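Local atomic coordinates of VIN1 (Oscarella pearsei, PDB entry 6BFI), a protein that binds actin filaments and may play a role in cell-cell adhesion, as a sponge homolog of vinculin. Residues A531-A545 / S565-A579. Sequence-based numbering, arbitrary orientation.
Sequences ASSVARQANRVIQVA and SESLAKSISPMVIEA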
ATOM      1  N   ALA A 531     -21.686 -29.990  14.144  1.00 79.73           N
ATOM      2  CA  ALA A 531     -22.484 -28.852  14.591  1.00 79.55           C
ATOM      3  C   ALA A 531     -21.605 -27.649  14.912  1.00 77.17           C
ATOM      4  O   ALA A 531     -21.913 -26.518  14.513  1.00 70.53           O
ATOM      5  CB  ALA A 531     -23.321 -29.248  15.809  1.00 77.46           C
ATOM      6  N   SER A 532     -20.503 -27.870  15.635  1.00 73.30           N
ATOM      7  CA  SER A 532     -19.610 -26.761  15.954  1.00 72.72           C
ATOM      8  C   SER A 532     -18.913 -26.235  14.707  1.00 69.08           C
ATOM      9  O   SER A 532     -18.655 -25.030  14.607  1.00 67.09           O
ATOM     10  CB  SER A 532     -18.586 -27.184  17.012  1.00 75.21           C
ATOM     11  OG  SER A 532     -17.750 -28.229  16.547  1.00 78.17           O
ATOM     12  N   SER A 533     -18.608 -27.114  13.748  1.00 70.79           N
ATOM     13  CA  SER A 533     -18.102 -26.650  12.460  1.00 67.39           C
ATOM     14  C   SER A 533     -19.109 -25.733  11.773  1.00 68.30           C
ATOM     15  O   SER A 533     -18.735 -24.692  11.214  1.00 63.56           O
ATOM     16  CB  SER A 533     -17.768 -27.844  11.567  1.00 72.49           C
ATOM     17  OG  SER A 533     -17.576 -27.436  10.224  1.00 75.62           O
ATOM     18  N   VAL A 534     -20.392 -26.101  11.811  1.00 67.99           N
ATOM     19  CA  VAL A 534     -21.429 -25.244  11.243  1.00 65.45           C
ATOM     20  C   VAL A 534     -21.469 -23.903  11.965  1.00 64.11           C
ATOM     21  O   VAL A 534     -21.598 -22.844  11.336  1.00 62.31           O
ATOM     22  CB  VAL A 534     -22.793 -25.956  11.289  1.00 67.37           C
ATOM     23  CG1 VAL A 534     -23.915 -24.983  10.972  1.00 66.45           C
ATOM     24  CG2 VAL A 534     -22.806 -27.122  10.318  1.00 72.27           C
ATOM     25  N   ALA A 535     -21.349 -23.923  13.295  1.00 65.23           N
ATOM     26  CA  ALA A 535     -21.340 -22.676  14.056  1.00 64.36           C
ATOM     27  C   ALA A 535     -20.164 -21.789  13.657  1.00 62.40           C
ATOM     28  O   ALA A 535     -20.308 -20.564  13.546  1.00 61.03           O
ATOM     29  CB  ALA A 535     -21.301 -22.978  15.553  1.00 66.33           C
ATOM     30  N   ARG A 536     -18.992 -22.390  13.432  1.00 62.50           N
ATOM     31  CA  ARG A 536     -17.826 -21.602  13.040  1.00 60.95           C
ATOM     32  C   ARG A 536     -17.992 -21.022  11.641  1.00 61.91           C
ATOM     33  O   ARG A 536     -17.619 -19.868  11.395  1.00 64.06           O
ATOM     34  CB  ARG A 536     -16.558 -22.455  13.127  1.00 62.26           C
ATOM     35  CG  ARG A 536     -16.182 -22.858  14.547  1.00 69.30           C
ATOM     36  CD  ARG A 536     -14.774 -23.436  14.617  1.00 74.79           C
ATOM     37  NE  ARG A 536     -14.651 -24.696  13.887  1.00 77.00           N
ATOM     38  CZ  ARG A 536     -14.788 -25.897  14.439  1.00 77.03           C
ATOM     39  NH1 ARG A 536     -15.055 -26.008  15.734  1.00 76.13           N
ATOM     40  NH2 ARG A 536     -14.655 -26.990  13.700  1.00 75.80           N
ATOM     41  N   GLN A 537     -18.551 -21.800  10.710  1.00 59.39           N
ATOM     42  CA  GLN A 537     -18.788 -21.274   9.368  1.00 57.97           C
ATOM     43  C   GLN A 537     -19.798 -20.132   9.395  1.00 57.11           C
ATOM     44  O   GLN A 537     -19.623 -19.116   8.707  1.00 60.51           O
ATOM     45  CB  GLN A 537     -19.257 -22.395   8.442  1.00 58.93           C
ATOM     46  CG  GLN A 537     -18.231 -23.497   8.241  1.00 59.95           C
ATOM     47  CD  GLN A 537     -18.742 -24.622   7.367  1.00 61.29           C
ATOM     48  OE1 GLN A 537     -19.209 -24.397   6.250  1.00 61.04           O
ATOM     49  NE2 GLN A 537     -18.658 -25.847   7.874  1.00 77.51           N
ATOM     50  N   ALA A 538     -20.856 -20.273  10.197  1.00 59.25           N
ATOM     51  CA  ALA A 538     -21.844 -19.207  10.316  1.00 57.76           C
ATOM     52  C   ALA A 538     -21.228 -17.946  10.913  1.00 60.65           C
ATOM     53  O   ALA A 538     -21.486 -16.834  10.434  1.00 55.76           O
ATOM     54  CB  ALA A 538     -23.026 -19.678  11.161  1.00 59.52           C
ATOM     55  N   ASN A 539     -20.410 -18.095  11.961  1.00 57.38           N
ATOM     56  CA  ASN A 539     -19.770 -16.921  12.547  1.00 59.84           C
ATOM     57  C   ASN A 539     -18.777 -16.284  11.583  1.00 57.08           C
ATOM     58  O   ASN A 539     -18.587 -15.062  11.610  1.00 54.99           O
ATOM     59  CB  ASN A 539     -19.091 -17.288  13.865  1.00 66.47           C
ATOM     60  CG  ASN A 539     -19.888 -16.827  15.070  1.00 78.09           C
ATOM     61  OD1 ASN A 539     -19.830 -15.660  15.455  1.00 88.10           O
ATOM     62  ND2 ASN A 539     -20.645 -17.741  15.668  1.00 77.45           N
ATOM     63  N   ARG A 540     -18.138 -17.085  10.728  1.00 59.82           N
ATOM     64  CA  ARG A 540     -17.307 -16.509   9.678  0.89 58.02           C
ATOM     65  C   ARG A 540     -18.149 -15.711   8.690  1.00 56.28           C
ATOM     66  O   ARG A 540     -17.718 -14.656   8.203  1.00 57.02           O
ATOM     67  CB  ARG A 540     -16.523 -17.612   8.967  0.89 60.05           C
ATOM     68  CG  ARG A 540     -15.276 -18.045   9.726  0.89 55.63           C
ATOM     69  CD  ARG A 540     -14.256 -16.923   9.731  0.89 56.51           C
ATOM     70  NE  ARG A 540     -13.771 -16.652   8.380  0.89 56.14           N
ATOM     71  CZ  ARG A 540     -13.360 -15.464   7.952  0.89 52.59           C
ATOM     72  NH1 ARG A 540     -13.384 -14.415   8.763  0.89 54.66           N
ATOM     73  NH2 ARG A 540     -12.933 -15.321   6.705  0.89 51.48           N
ATOM     74  N   VAL A 541     -19.358 -16.194   8.388  1.00 54.77           N
ATOM     75  CA  VAL A 541     -20.276 -15.410   7.563  1.00 57.50           C
ATOM     76  C   VAL A 541     -20.596 -14.090   8.252  1.00 60.11           C
ATOM     77  O   VAL A 541     -20.664 -13.033   7.609  1.00 59.76           O
ATOM     78  CB  VAL A 541     -21.550 -16.221   7.264  1.00 55.16           C
ATOM     79  CG1 VAL A 541     -22.630 -15.328   6.678  1.00 53.50           C
ATOM     80  CG2 VAL A 541     -21.236 -17.375   6.328  1.00 53.91           C
ATOM     81  N   ILE A 542     -20.774 -14.129   9.576  1.00 61.83           N
ATOM     82  CA  ILE A 542     -21.031 -12.909  10.338  1.00 64.31           C
ATOM     83  C   ILE A 542     -19.870 -11.933  10.191  1.00 66.33           C
ATOM     84  O   ILE A 542     -20.069 -10.739   9.937  1.00 67.08           O
ATOM     85  CB  ILE A 542     -21.289 -13.244  11.819  1.00 64.46           C
ATOM     86  CG1 ILE A 542     -22.483 -14.188  11.961  1.00 67.50           C
ATOM     87  CG2 ILE A 542     -21.513 -11.969  12.620  1.00 63.64           C
ATOM     88  CD1 ILE A 542     -23.793 -13.564  11.582  1.00 71.37           C
ATOM     89  N   GLN A 543     -18.639 -12.426  10.351  1.00 63.26           N
ATOM     90  CA  GLN A 543     -17.475 -11.545  10.299  1.00 64.95           C
ATOM     91  C   GLN A 543     -17.305 -10.930   8.915  1.00 63.99           C
ATOM     92  O   GLN A 543     -17.090  -9.718   8.784  1.00 65.35           O
ATOM     93  CB  GLN A 543     -16.216 -12.311  10.702  1.00 64.29           C
ATOM     94  CG  GLN A 543     -16.229 -12.832  12.123  1.00 69.38           C
ATOM     95  CD  GLN A 543     -14.975 -13.610  12.458  1.00 72.89           C
ATOM     96  OE1 GLN A 543     -13.941 -13.453  11.805  1.00 70.72           O
ATOM     97  NE2 GLN A 543     -15.059 -14.461  13.475  1.00 75.64           N
ATOM     98  N   VAL A 544     -17.389 -11.753   7.866  1.00 59.46           N
ATOM     99  CA  VAL A 544     -17.254 -11.223   6.513  1.00 58.08           C
ATOM    100  C   VAL A 544     -18.354 -10.206   6.230  1.00 54.94           C
ATOM    101  O   VAL A 544     -18.114  -9.169   5.598  1.00 54.98           O
ATOM    102  CB  VAL A 544     -17.249 -12.369   5.486  1.00 60.27           C
ATOM    103  CG1 VAL A 544     -17.260 -11.815   4.070  1.00 58.40           C
ATOM    104  CG2 VAL A 544     -16.031 -13.250   5.702  1.00 49.88           C
ATOM    105  N   ALA A 545     -19.569 -10.468   6.719  1.00 55.74           N
ATOM    106  CA  ALA A 545     -20.634  -9.479   6.591  1.00 59.87           C
ATOM    107  C   ALA A 545     -20.292  -8.191   7.330  1.00 61.22           C
ATOM    108  O   ALA A 545     -20.648  -7.099   6.873  1.00 63.74           O
ATOM    109  CB  ALA A 545     -21.956 -10.053   7.102  1.00 51.65           C
ATOM    110  N   SER A 565     -27.295 -10.111   9.524  1.00 66.62           N
ATOM    111  CA  SER A 565     -26.218 -10.680  10.328  1.00 68.30           C
ATOM    112  C   SER A 565     -26.652 -10.878  11.776  1.00 69.56           C
ATOM    113  O   SER A 565     -26.342 -11.905  12.389  1.00 66.25           O
ATOM    114  CB  SER A 565     -24.977  -9.791  10.256  1.00 71.31           C
ATOM    115  OG  SER A 565     -25.182  -8.567  10.937  1.00 74.93           O
ATOM    116  N   GLU A 566     -27.377  -9.908  12.339  1.00 74.62           N
ATOM    117  CA  GLU A 566     -27.865 -10.052  13.706  1.00 81.10           C
ATOM    118  C   GLU A 566     -28.874 -11.189  13.815  1.00 78.17           C
ATOM    119  O   GLU A 566     -28.820 -11.988  14.759  1.00 79.68           O
ATOM    120  CB  GLU A 566     -28.475  -8.735  14.182  1.00 93.41           C
ATOM    121  CG  GLU A 566     -27.447  -7.649  14.468  1.00103.30           C
ATOM    122  CD  GLU A 566     -28.042  -6.253  14.428  1.00111.61           C
ATOM    123  OE1 GLU A 566     -29.136  -6.088  13.849  1.00114.79           O
ATOM    124  OE2 GLU A 566     -27.413  -5.322  14.973  1.00114.20           O
ATOM    125  N   SER A 567     -29.795 -11.282  12.851  1.00 75.01           N
ATOM    126  CA  SER A 567     -30.773 -12.365  12.864  1.00 72.78           C
ATOM    127  C   SER A 567     -30.095 -13.723  12.740  1.00 71.00           C
ATOM    128  O   SER A 567     -30.534 -14.701  13.354  1.00 77.09           O
ATOM    129  CB  SER A 567     -31.788 -12.167  11.737  1.00 72.43           C
ATOM    130  OG  SER A 567     -32.730 -13.225  11.707  1.00 75.34           O
ATOM    131  N   LEU A 568     -29.025 -13.807  11.947  1.00 61.78           N
ATOM    132  CA  LEU A 568     -28.291 -15.063  11.842  1.00 67.90           C
ATOM    133  C   LEU A 568     -27.564 -15.385  13.140  1.00 71.14           C
ATOM    134  O   LEU A 568     -27.557 -16.538  13.586  1.00 62.98           O
ATOM    135  CB  LEU A 568     -27.304 -15.000  10.676  1.00 63.94           C
ATOM    136  CG  LEU A 568     -26.327 -16.172  10.544  1.00 64.21           C
ATOM    137  CD1 LEU A 568     -27.076 -17.483  10.378  1.00 60.53           C
ATOM    138  CD2 LEU A 568     -25.368 -15.950   9.384  1.00 65.31           C
ATOM    139  N   ALA A 569     -26.949 -14.374  13.762  1.00 72.93           N
ATOM    140  CA  ALA A 569     -26.201 -14.595  14.993  1.00 74.70           C
ATOM    141  C   ALA A 569     -27.111 -15.007  16.142  1.00 82.73           C
ATOM    142  O   ALA A 569     -26.689 -15.766  17.022  1.00 86.15           O
ATOM    143  CB  ALA A 569     -25.415 -13.338  15.364  1.00 72.92           C
ATOM    144  N   LYS A 570     -28.358 -14.531  16.151  1.00 86.03           N
ATOM    145  CA  LYS A 570     -29.279 -14.921  17.213  1.00 90.63           C
ATOM    146  C   LYS A 570     -29.746 -16.368  17.102  1.00 87.37           C
ATOM    147  O   LYS A 570     -30.471 -16.830  17.988  1.00 92.11           O
ATOM    148  CB  LYS A 570     -30.493 -13.988  17.228  1.00 99.54           C
ATOM    149  CG  LYS A 570     -30.164 -12.561  17.642  1.00109.10           C
ATOM    150  CD  LYS A 570     -31.413 -11.794  18.045  1.00114.25           C
ATOM    151  CE  LYS A 570     -31.059 -10.417  18.587  1.00118.37           C
ATOM    152  NZ  LYS A 570     -32.238  -9.730  19.184  1.00121.94           N
ATOM    153  N   SER A 571     -29.345 -17.094  16.057  1.00 79.15           N
ATOM    154  CA  SER A 571     -29.771 -18.472  15.859  1.00 77.22           C
ATOM    155  C   SER A 571     -28.662 -19.490  16.066  1.00 74.26           C
ATOM    156  O   SER A 571     -28.947 -20.692  16.090  1.00 74.84           O
ATOM    157  CB  SER A 571     -30.343 -18.652  14.446  1.00 73.84           C
ATOM    158  OG  SER A 571     -29.311 -18.581  13.479  1.00 72.25           O
ATOM    159  N   ILE A 572     -27.410 -19.052  16.213  1.00 73.28           N
ATOM    160  CA  ILE A 572     -26.295 -19.991  16.271  1.00 71.85           C
ATOM    161  C   ILE A 572     -26.272 -20.719  17.611  1.00 74.43           C
ATOM    162  O   ILE A 572     -26.255 -21.955  17.659  1.00 74.88           O
ATOM    163  CB  ILE A 572     -24.969 -19.260  15.998  1.00 69.85           C
ATOM    164  CG1 ILE A 572     -25.043 -18.523  14.659  1.00 65.39           C
ATOM    165  CG2 ILE A 572     -23.804 -20.240  16.016  1.00 65.30           C
ATOM    166  CD1 ILE A 572     -23.845 -17.647  14.371  1.00 61.27           C
ATOM    167  N   SER A 573     -26.267 -19.967  18.715  1.00 73.66           N
ATOM    168  CA  SER A 573     -26.194 -20.586  20.039  1.00 80.67           C
ATOM    169  C   SER A 573     -27.326 -21.573  20.304  1.00 84.13           C
ATOM    170  O   SER A 573     -27.037 -22.700  20.750  1.00 84.75           O
ATOM    171  CB  SER A 573     -26.144 -19.497  21.117  1.00 83.58           C
ATOM    172  OG  SER A 573     -24.976 -18.706  20.993  1.00 83.71           O
ATOM    173  N   PRO A 574     -28.606 -21.244  20.068  1.00 85.38           N
ATOM    174  CA  PRO A 574     -29.657 -22.247  20.317  1.00 88.83           C
ATOM    175  C   PRO A 574     -29.443 -23.538  19.550  1.00 88.07           C
ATOM    176  O   PRO A 574     -29.757 -24.619  20.063  1.00 92.34           O
ATOM    177  CB  PRO A 574     -30.939 -21.526  19.875  1.00 90.56           C
ATOM    178  CG  PRO A 574     -30.625 -20.085  20.000  1.00 87.84           C
ATOM    179  CD  PRO A 574     -29.182 -19.963  19.620  1.00 83.62           C
ATOM    180  N   MET A 575     -28.902 -23.456  18.334  1.00 83.37           N
ATOM    181  CA  MET A 575     -28.619 -24.665  17.569  1.00 82.21           C
ATOM    182  C   MET A 575     -27.590 -25.534  18.281  1.00 84.95           C
ATOM    183  O   MET A 575     -27.752 -26.759  18.369  1.00 80.09           O
ATOM    184  CB  MET A 575     -28.140 -24.286  16.167  1.00 79.36           C
ATOM    185  CG  MET A 575     -28.047 -25.443  15.187  1.00 85.63           C
ATOM    186  SD  MET A 575     -26.462 -26.299  15.220  1.00 94.38           S
ATOM    187  CE  MET A 575     -25.325 -24.937  14.968  1.00 90.14           C
ATOM    188  N   VAL A 576     -26.533 -24.916  18.812  1.00 76.73           N
ATOM    189  CA  VAL A 576     -25.490 -25.678  19.488  1.00 79.96           C
ATOM    190  C   VAL A 576     -26.023 -26.295  20.775  1.00 82.98           C
ATOM    191  O   VAL A 576     -25.747 -27.465  21.077  1.00 83.33           O
ATOM    192  CB  VAL A 576     -24.263 -24.787  19.749  1.00 81.87           C
ATOM    193  CG1 VAL A 576     -23.232 -25.530  20.584  1.00 77.71           C
ATOM    194  CG2 VAL A 576     -23.651 -24.331  18.435  1.00 73.09           C
ATOM    195  N   ILE A 577     -26.797 -25.532  21.553  1.00 82.05           N
ATOM    196  CA  ILE A 577     -27.305 -26.096  22.801  1.00 95.17           C
ATOM    197  C   ILE A 577     -28.320 -27.199  22.520  1.00 93.50           C
ATOM    198  O   ILE A 577     -28.443 -28.150  23.304  1.00 92.86           O
ATOM    199  CB  ILE A 577     -27.889 -24.997  23.713  1.00 95.50           C
ATOM    200  CG1 ILE A 577     -29.270 -24.548  23.237  1.00 97.18           C
ATOM    201  CG2 ILE A 577     -26.940 -23.811  23.792  1.00 93.47           C
ATOM    202  CD1 ILE A 577     -29.977 -23.633  24.215  1.00 98.52           C
ATOM    203  N   GLU A 578     -29.045 -27.117  21.398  1.00 89.41           N
ATOM    204  CA  GLU A 578     -29.929 -28.219  21.028  1.00 93.21           C
ATOM    205  C   GLU A 578     -29.126 -29.443  20.603  1.00 96.55           C
ATOM    206  O   GLU A 578     -29.514 -30.579  20.901  1.00 96.08           O
ATOM    207  CB  GLU A 578     -30.889 -27.794  19.915  1.00 93.52           C
ATOM    208  CG  GLU A 578     -31.923 -26.747  20.320  1.00 97.36           C
ATOM    209  CD  GLU A 578     -32.855 -27.211  21.423  1.00108.19           C
ATOM    210  OE1 GLU A 578     -33.046 -28.437  21.585  1.00112.84           O
ATOM    211  OE2 GLU A 578     -33.403 -26.340  22.132  1.00112.18           O
ATOM    212  N   ALA A 579     -28.003 -29.233  19.910  1.00 97.90           N
ATOM    213  CA  ALA A 579     -27.134 -30.352  19.556  1.00103.89           C
ATOM    214  C   ALA A 579     -26.617 -31.057  20.807  1.00 90.21           C
ATOM    215  O   ALA A 579     -26.666 -32.291  20.905  1.00 92.94           O
ATOM    216  CB  ALA A 579     -25.974 -29.866  18.688  1.00 84.23           C
TER
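Ile572 and Ile542 make the two largest single contributions to this antiparallel packing of neighbouring helices in a helical bundle of the vinculin fold, where residues 572-579 run at 174° to residues 531-545, and 565-569 at 161°. Ile572 straddles the small residues of its partner: its CG2 branch rests on Ala535 CB at 3.7 Å, while its CD1 tip reaches past Ala538 CB to lie 3.5 Å from Asn539 ND2. CG1 of Ile572 stands anti to its carbonyl carbon (chi1 -55°), which directs the longer branch toward Ala538 and Asn539 and leaves CG2 over Ala535. An alanine here would remove both branches and would probably open a gap beside Ala535 and Ala538, with the Asn539 amide losing an apolar neighbour. Ile542 reaches across with CD1, which presses tightly against Ser565 O (3.1 Å) and packs on Leu568 CD2 (3.6 Å); the same CD2 also meets Val541 CG1, the two side chains crossing at about a right angle. Toward the other end, Ala531 CB and Ala579 CB are 4.0 Å apart, and the Met575 chain, bent at chi2 and chi3, carries CE to Ala531 O (3.8 Å) and on toward Val534 CG1. No hydrogen bond joins the segments. Farther out, Leu568 also touches Val606 of helix 589-615, and Val534 touches Val511 of helix 496-519. Just before Ile572, Leu568 O accepts from both Ser571 N and Ser571 OG on the same face of its plane, the hydroxyl at 2.7 Å.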